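Side-chain contacts in nitroreductase family protein (Lactobacillus plantarum, PDB 4QLX), which acts as an FMN-dependent enone reductase in the saturation of polyunsaturated fatty acids, probably using NADH to give 10-oxooctadecanoate: residues A70-A75 with S88-I93; P82-A87 with N167-I172. All blocks are in the same frame, centred on the assembly; numbering follows the deposited sequence.

Contact 1 (A70-A75 with S88-I93)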
loop_
_atom_site.group_PDB
_atom_site.type_symbol
_atom_site.label_atom_id
_atom_site.label_comp_id
_atom_site.label_asym_id
_atom_site.label_seq_id
_atom_site.Cartn_x
_atom_site.Cartn_y
_atom_site.Cartn_z
ATOM N N ALA A 70 -3.240 -16.195 21.942
ATOM C CA ALA A 70 -3.192 -15.799 23.346
ATOM C C ALA A 70 -1.876 -15.103 23.656
ATOM O O ALA A 70 -1.832 -14.128 24.411
ATOM C CB ALA A 70 -3.392 -17.020 24.258
ATOM N N LYS A 71 -0.802 -15.608 23.057
ATOM C CA LYS A 71 0.511 -15.003 23.208
ATOM C C LYS A 71 0.584 -13.657 22.480
ATOM O O LYS A 71 1.135 -12.686 22.992
ATOM C CB LYS A 71 1.589 -15.952 22.682
ATOM C CG LYS A 71 2.961 -15.332 22.560
ATOM C CD LYS A 71 3.529 -14.944 23.918
ATOM C CE LYS A 71 5.050 -14.958 23.876
ATOM N NZ LYS A 71 5.658 -14.361 25.094
ATOM N N PHE A 72 0.035 -13.623 21.272
ATOM C CA PHE A 72 -0.004 -12.414 20.457
ATOM C C PHE A 72 -0.781 -11.308 21.172
ATOM O O PHE A 72 -0.306 -10.179 21.292
ATOM C CB PHE A 72 -0.629 -12.755 19.104
ATOM C CG PHE A 72 -0.783 -11.594 18.171
ATOM C CD1 PHE A 72 0.322 -10.887 17.718
ATOM C CD2 PHE A 72 -2.030 -11.253 17.681
ATOM C CE1 PHE A 72 0.175 -9.828 16.825
ATOM C CE2 PHE A 72 -2.178 -10.189 16.788
ATOM C CZ PHE A 72 -1.072 -9.487 16.361
ATOM N N LYS A 73 -1.965 -11.645 21.672
ATOM C CA LYS A 73 -2.825 -10.657 22.327
ATOM C C LYS A 73 -2.166 -9.923 23.492
ATOM O O LYS A 73 -2.610 -8.843 23.869
ATOM C CB LYS A 73 -4.111 -11.314 22.810
ATOM C CG LYS A 73 -5.042 -11.640 21.679
ATOM C CD LYS A 73 -6.467 -11.781 22.142
ATOM C CE LYS A 73 -6.665 -12.986 23.023
ATOM N NZ LYS A 73 -8.118 -13.260 23.161
ATOM N N GLN A 74 -1.097 -10.488 24.044
ATOM C CA GLN A 74 -0.367 -9.822 25.122
ATOM C C GLN A 74 0.145 -8.443 24.718
ATOM O O GLN A 74 0.380 -7.591 25.568
ATOM C CB GLN A 74 0.814 -10.673 25.570
ATOM C CG GLN A 74 0.459 -12.031 26.140
ATOM C CD GLN A 74 1.707 -12.772 26.584
ATOM O OE1 GLN A 74 2.831 -12.406 26.203
ATOM N NE2 GLN A 74 1.525 -13.801 27.403
ATOM N N ALA A 75 0.336 -8.240 23.415
ATOM C CA ALA A 75 0.907 -7.000 22.892
ATOM C C ALA A 75 -0.081 -6.295 21.953
ATOM O O ALA A 75 0.296 -5.394 21.205
ATOM C CB ALA A 75 2.227 -7.288 22.170
ATOM N N SER A 88 -9.267 -16.040 10.900
ATOM C CA SER A 88 -8.646 -17.306 10.523
ATOM C C SER A 88 -7.143 -17.226 10.794
ATOM O O SER A 88 -6.547 -18.155 11.329
ATOM C CB SER A 88 -8.894 -17.638 9.050
ATOM O OG SER A 88 -10.281 -17.705 8.748
ATOM N N ALA A 89 -6.534 -16.108 10.416
ATOM C CA ALA A 89 -5.121 -15.882 10.699
ATOM C C ALA A 89 -4.838 -14.393 10.778
ATOM O O ALA A 89 -5.505 -13.593 10.125
ATOM C CB ALA A 89 -4.252 -16.531 9.640
ATOM N N ILE A 90 -3.868 -14.025 11.606
ATOM C CA ILE A 90 -3.371 -12.662 11.610
ATOM C C ILE A 90 -1.957 -12.712 11.033
ATOM O O ILE A 90 -1.165 -13.580 11.392
ATOM C CB ILE A 90 -3.365 -12.034 13.013
ATOM C CG1 ILE A 90 -4.776 -12.066 13.617
ATOM C CG2 ILE A 90 -2.833 -10.601 12.972
ATOM C CD1 ILE A 90 -5.045 -13.314 14.461
ATOM N N VAL A 91 -1.666 -11.809 10.107
ATOM C CA VAL A 91 -0.319 -11.688 9.583
ATOM C C VAL A 91 0.263 -10.388 10.114
ATOM O O VAL A 91 -0.141 -9.290 9.690
ATOM C CB VAL A 91 -0.299 -11.718 8.057
ATOM C CG1 VAL A 91 1.118 -11.463 7.529
ATOM C CG2 VAL A 91 -0.847 -13.049 7.556
ATOM N N PHE A 92 1.183 -10.494 11.071
ATOM C CA PHE A 92 1.795 -9.284 11.586
ATOM C C PHE A 92 3.024 -8.912 10.774
ATOM O O PHE A 92 3.852 -9.772 10.454
ATOM C CB PHE A 92 2.180 -9.402 13.063
ATOM C CG PHE A 92 2.502 -8.073 13.670
ATOM C CD1 PHE A 92 1.496 -7.293 14.230
ATOM C CD2 PHE A 92 3.788 -7.558 13.593
ATOM C CE1 PHE A 92 1.776 -6.045 14.743
ATOM C CE2 PHE A 92 4.079 -6.307 14.104
ATOM C CZ PHE A 92 3.083 -5.546 14.678
ATOM N N ILE A 93 3.147 -7.624 10.464
ATOM C CA ILE A 93 4.243 -7.150 9.640
ATOM C C ILE A 93 5.200 -6.296 10.464
ATOM O O ILE A 93 4.805 -5.334 11.118
ATOM C CB ILE A 93 3.730 -6.356 8.407
ATOM C CG1 ILE A 93 2.592 -7.130 7.731
ATOM C CG2 ILE A 93 4.879 -6.125 7.404
ATOM C CD1 ILE A 93 1.879 -6.359 6.608
#

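Contact 2 (P82-A87 with N167-I172). With FMN (flavin mononucleotide), chain C; KTC (10-oxooctadecanoic acid), chain I.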
loop_
_atom_site.group_PDB
_atom_site.type_symbol
_atom_site.label_atom_id
_atom_site.label_comp_id
_atom_site.label_asym_id
_atom_site.label_seq_id
_atom_site.Cartn_x
_atom_site.Cartn_y
_atom_site.Cartn_z
ATOM N N PRO A 82 -11.542 -8.585 19.121
ATOM C CA PRO A 82 -12.488 -9.253 18.205
ATOM C C PRO A 82 -11.869 -9.768 16.897
ATOM O O PRO A 82 -12.122 -10.902 16.478
ATOM C CB PRO A 82 -13.505 -8.152 17.901
ATOM C CG PRO A 82 -13.532 -7.338 19.142
ATOM C CD PRO A 82 -12.117 -7.339 19.666
ATOM N N GLN A 83 -11.082 -8.918 16.248
ATOM C CA GLN A 83 -10.347 -9.312 15.055
ATOM C C GLN A 83 -9.412 -10.485 15.330
ATOM O O GLN A 83 -9.434 -11.471 14.612
ATOM C CB GLN A 83 -9.544 -8.137 14.516
ATOM C CG GLN A 83 -10.371 -6.934 14.157
ATOM C CD GLN A 83 -10.320 -5.847 15.208
ATOM O OE1 GLN A 83 -10.740 -6.042 16.352
ATOM N NE2 GLN A 83 -9.806 -4.683 14.820
ATOM N N VAL A 84 -8.598 -10.382 16.374
ATOM C CA VAL A 84 -7.638 -11.440 16.660
ATOM C C VAL A 84 -8.331 -12.763 17.006
ATOM O O VAL A 84 -8.003 -13.801 16.428
ATOM C CB VAL A 84 -6.701 -11.059 17.797
ATOM C CG1 VAL A 84 -5.791 -12.233 18.130
ATOM C CG2 VAL A 84 -5.884 -9.832 17.417
ATOM N N ASP A 85 -9.305 -12.723 17.917
ATOM C CA ASP A 85 -10.052 -13.931 18.273
ATOM C C ASP A 85 -10.756 -14.580 17.082
ATOM O O ASP A 85 -10.666 -15.790 16.904
ATOM C CB ASP A 85 -11.088 -13.631 19.364
ATOM C CG ASP A 85 -10.454 -13.341 20.703
ATOM O OD1 ASP A 85 -9.272 -13.701 20.902
ATOM O OD2 ASP A 85 -11.138 -12.756 21.568
ATOM N N SER A 86 -11.457 -13.802 16.261
ATOM C CA SER A 86 -12.285 -14.423 15.218
ATOM C C SER A 86 -11.556 -14.693 13.901
ATOM O O SER A 86 -12.023 -15.499 13.096
ATOM C CB SER A 86 -13.535 -13.574 14.934
ATOM O OG SER A 86 -13.202 -12.273 14.479
ATOM N N ALA A 87 -10.427 -14.026 13.666
ATOM C CA ALA A 87 -9.738 -14.181 12.384
ATOM C C ALA A 87 -9.231 -15.601 12.156
ATOM O O ALA A 87 -8.826 -16.287 13.099
ATOM C CB ALA A 87 -8.580 -13.201 12.276
ATOM N N ASN A 167 -8.761 -6.785 8.017
ATOM C CA ASN A 167 -8.617 -5.524 8.717
ATOM C C ASN A 167 -7.151 -5.287 9.007
ATOM O O ASN A 167 -6.466 -6.180 9.515
ATOM C CB ASN A 167 -9.427 -5.521 10.023
ATOM C CG ASN A 167 -9.085 -4.339 10.924
ATOM O OD1 ASN A 167 -8.639 -4.511 12.059
ATOM N ND2 ASN A 167 -9.287 -3.129 10.415
ATOM N N ALA A 168 -6.667 -4.095 8.665
ATOM C CA ALA A 168 -5.324 -3.675 9.050
ATOM C C ALA A 168 -5.443 -2.973 10.385
ATOM O O ALA A 168 -6.443 -2.292 10.640
ATOM C CB ALA A 168 -4.692 -2.761 7.983
ATOM N N PHE A 169 -4.473 -3.181 11.276
ATOM C CA PHE A 169 -4.546 -2.543 12.593
ATOM C C PHE A 169 -3.176 -2.324 13.223
ATOM O O PHE A 169 -2.304 -3.185 13.144
ATOM C CB PHE A 169 -5.437 -3.354 13.551
ATOM C CG PHE A 169 -4.865 -4.687 13.947
ATOM C CD1 PHE A 169 -5.136 -5.819 13.190
ATOM C CD2 PHE A 169 -4.071 -4.811 15.078
ATOM C CE1 PHE A 169 -4.623 -7.047 13.547
ATOM C CE2 PHE A 169 -3.546 -6.037 15.441
ATOM C CZ PHE A 169 -3.824 -7.164 14.669
ATOM N N SER A 170 -2.993 -1.161 13.844
ATOM C CA SER A 170 -1.757 -0.859 14.550
ATOM C C SER A 170 -2.036 -0.490 15.999
ATOM O O SER A 170 -1.167 0.060 16.677
ATOM C CB SER A 170 -0.999 0.271 13.850
ATOM O OG SER A 170 -1.746 1.479 13.910
ATOM N N GLY A 171 -3.241 -0.813 16.476
ATOM C CA GLY A 171 -3.591 -0.596 17.872
ATOM C C GLY A 171 -2.909 -1.654 18.712
ATOM O O GLY A 171 -3.526 -2.657 19.088
ATOM N N ILE A 172 -1.617 -1.452 18.971
ATOM C CA ILE A 172 -0.807 -2.458 19.643
ATOM C C ILE A 172 0.082 -1.851 20.710
ATOM O O ILE A 172 0.196 -0.641 20.818
ATOM C CB ILE A 172 0.077 -3.222 18.641
ATOM C CG1 ILE A 172 1.022 -2.251 17.918
ATOM C CG2 ILE A 172 -0.789 -3.972 17.640
ATOM C CD1 ILE A 172 2.041 -2.935 16.996
HETATM N N1 FMN C . -9.072 -0.700 12.851
HETATM C C2 FMN C . -9.287 -1.162 14.133
HETATM O O2 FMN C . -10.385 -1.594 14.461
HETATM N N3 FMN C . -8.286 -1.152 15.068
HETATM C C4 FMN C . -7.044 -0.675 14.716
HETATM O O4 FMN C . -6.144 -0.650 15.544
HETATM C C4A FMN C . -6.821 -0.196 13.436
HETATM N N5 FMN C . -5.579 0.280 13.105
HETATM C C5A FMN C . -5.320 0.736 11.835
HETATM C C6 FMN C . -4.042 1.191 11.568
HETATM C C7 FMN C . -3.732 1.653 10.301
HETATM C C7M FMN C . -2.353 2.141 9.991
HETATM C C8 FMN C . -4.708 1.660 9.320
HETATM C C8M FMN C . -4.317 2.160 7.968
HETATM C C9 FMN C . -6.000 1.197 9.590
HETATM C C9A FMN C . -6.316 0.728 10.868
HETATM N N10 FMN C . -7.591 0.259 11.213
HETATM C C10 FMN C . -7.830 -0.207 12.494
HETATM C "C1'" FMN C . -8.730 0.226 10.224
HETATM C "C2'" FMN C . -9.241 1.664 9.979
HETATM O "O2'" FMN C . -10.009 2.120 11.072
HETATM C "C3'" FMN C . -10.059 1.779 8.695
HETATM O "O3'" FMN C . -9.188 1.559 7.599
HETATM C "C4'" FMN C . -10.720 3.149 8.485
HETATM O "O4'" FMN C . -11.680 3.449 9.478
HETATM C "C5'" FMN C . -11.389 3.207 7.113
HETATM O "O5'" FMN C . -12.359 2.191 6.976
HETATM P P FMN C . -12.220 1.093 5.801
HETATM O O1P FMN C . -13.382 0.137 5.964
HETATM O O2P FMN C . -10.898 0.357 5.938
HETATM O O3P FMN C . -12.284 1.751 4.442
HETATM O O1 KTC I . -18.612 -1.321 15.123
HETATM C C17 KTC I . -17.719 -1.145 14.297
HETATM O O KTC I . -17.807 -1.698 13.085
HETATM C C16 KTC I . -16.520 -0.295 14.639
HETATM C C15 KTC I . -16.429 0.851 13.642
HETATM C C14 KTC I . -14.978 1.135 13.284
HETATM C C13 KTC I . -14.195 1.624 14.493
HETATM C C12 KTC I . -12.779 2.019 14.106
HETATM C C11 KTC I . -12.154 2.879 15.196
HETATM C C10 KTC I . -10.724 3.281 14.831
HETATM C C9 KTC I . -9.774 2.100 14.949
HETATM C C8 KTC I . -8.450 2.518 14.365
HETATM O O2 KTC I . -8.353 2.775 13.168
HETATM C C7 KTC I . -7.250 2.630 15.273
HETATM C C6 KTC I . -6.054 3.082 14.447
HETATM C C5 KTC I . -4.766 2.600 15.092
HETATM C C4 KTC I . -4.180 3.692 15.974
HETATM C C3 KTC I . -3.342 3.033 17.053
HETATM C C2 KTC I . -2.049 3.795 17.283
HETATM C C1 KTC I . -1.564 3.614 18.723
HETATM C C KTC I . -1.469 2.158 19.139
#

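Contact 1 (A70-A75 with S88-I93)
In the helix-on-sheet packing of the nitroreductase fold, Phe72 of helix 66-72 points the far end of its ring at Ile90 and Phe92 of strand 89-96. Ile90 and Phe92, two apart in the strand, point toward the helix, while Val91 between them points away. Even the nearest CA atoms, those of Phe72 and Ile90, stand 9.5 Å apart, so side chains alone bridge the gap. A chi1 of 178° sets CG of Phe72 opposite the backbone N, and the ring projects from the helix with its far end between the two neighbours. CE1 meets Phe92 CD1 at 3.9 Å on one flank, and CE2 meets Ile90 CG2 at 3.9 Å on the other. Between them, CZ is 4.0 Å from both Ile90 CG2 and Phe92 CD1. Phe92 CD1 lies close to the plane of the Phe72 ring, at its edge, and the two phenylalanine side chains cross at about a right angle. Ile90 approaches obliquely, with its methyl branch CG2 rather than the longer CG1 arm doing the touching.

The strand beneath is an inner one of the four-stranded antiparallel sheet within this chain. Ile90 and Phe92 make backbone hydrogen bonds to Val63 and Val61 of strand 58-63, while Ala89 and Val91 bond to Ile196 and Ile194 of strand 188-197. A classic beta bulge sets Ser88 and Ala89 together opposite Ile196. An alanine in place of Phe72 would remove the whole ring and would probably open a gap between helix and sheet, leaving Ile90 CG2 and Phe92 CD1 without their shared partner. Met177 of helix 177-181 touches both phenylalanines, and Val84 of helix 81-86 packs against Phe72 and Ile90.

Contact 2 (P82-A87 with N167-I172)
Gln83 and Asn167 join amide to amide in a hydrogen bond that is straight at the donor but skewed at the acceptor. Gln83 NE2 lies 3.0 Å from Asn167 OD1 with an N-H...O angle of 173°, and OD1 falls nearly in the glutamine amide plane. The donor, however, stands above the asparagine carbonyl plane, 44° out of it. A bend at chi2 of Gln83 (101°) turns its amide so that NE2 also bonds to Asn80 OD1 and comes within 3.2 Å of FMN O2. This places the pair beside the pyrimidine end of the flavin. Just past the end of the strand, Ser170 N donates to FMN N5 at 3.1 Å, while a weak bond links Gly171 N to FMN O4. The turn also borders the bound product, Ser170 O lying 3.2 Å from the terminal methyl C of 10-oxooctadecanoic acid. Apolar packing is lighter: Val84 CG2 reaches Phe169 CZ at 4.3 Å. Helix 81-86 packs beside strand 165-169, an outermost strand in this chain, through Asn167 and Phe169; strand 188-197 bonds alongside that strand, and Phe72 of helix 66-72 touches both Val84 and Phe169.

How the contacts relate
The centres of contacts 1 and 2 lie about 8 Å apart, and both reach the same four-stranded antiparallel sheet. Their segments alternate along the chain, in the order 70-75, 82-87, 88-93, 167-172, so helices 66-72 and 81-86 follow one another and the chain then enters strand 89-96. Lys73 NZ of contact 1 forms a salt bridge with Asp85 OD1 of contact 2 at 2.6 Å, tying segments 70-75 and 82-87 together. Nearer the product site, Phe92 CZ packs on Ile172 CD1 at 3.6 Å. Contact 1 is apolar core, with the side chain of Phe92 about 10 Å from FMN, whereas contact 2 continues that core into the flavin pocket itself.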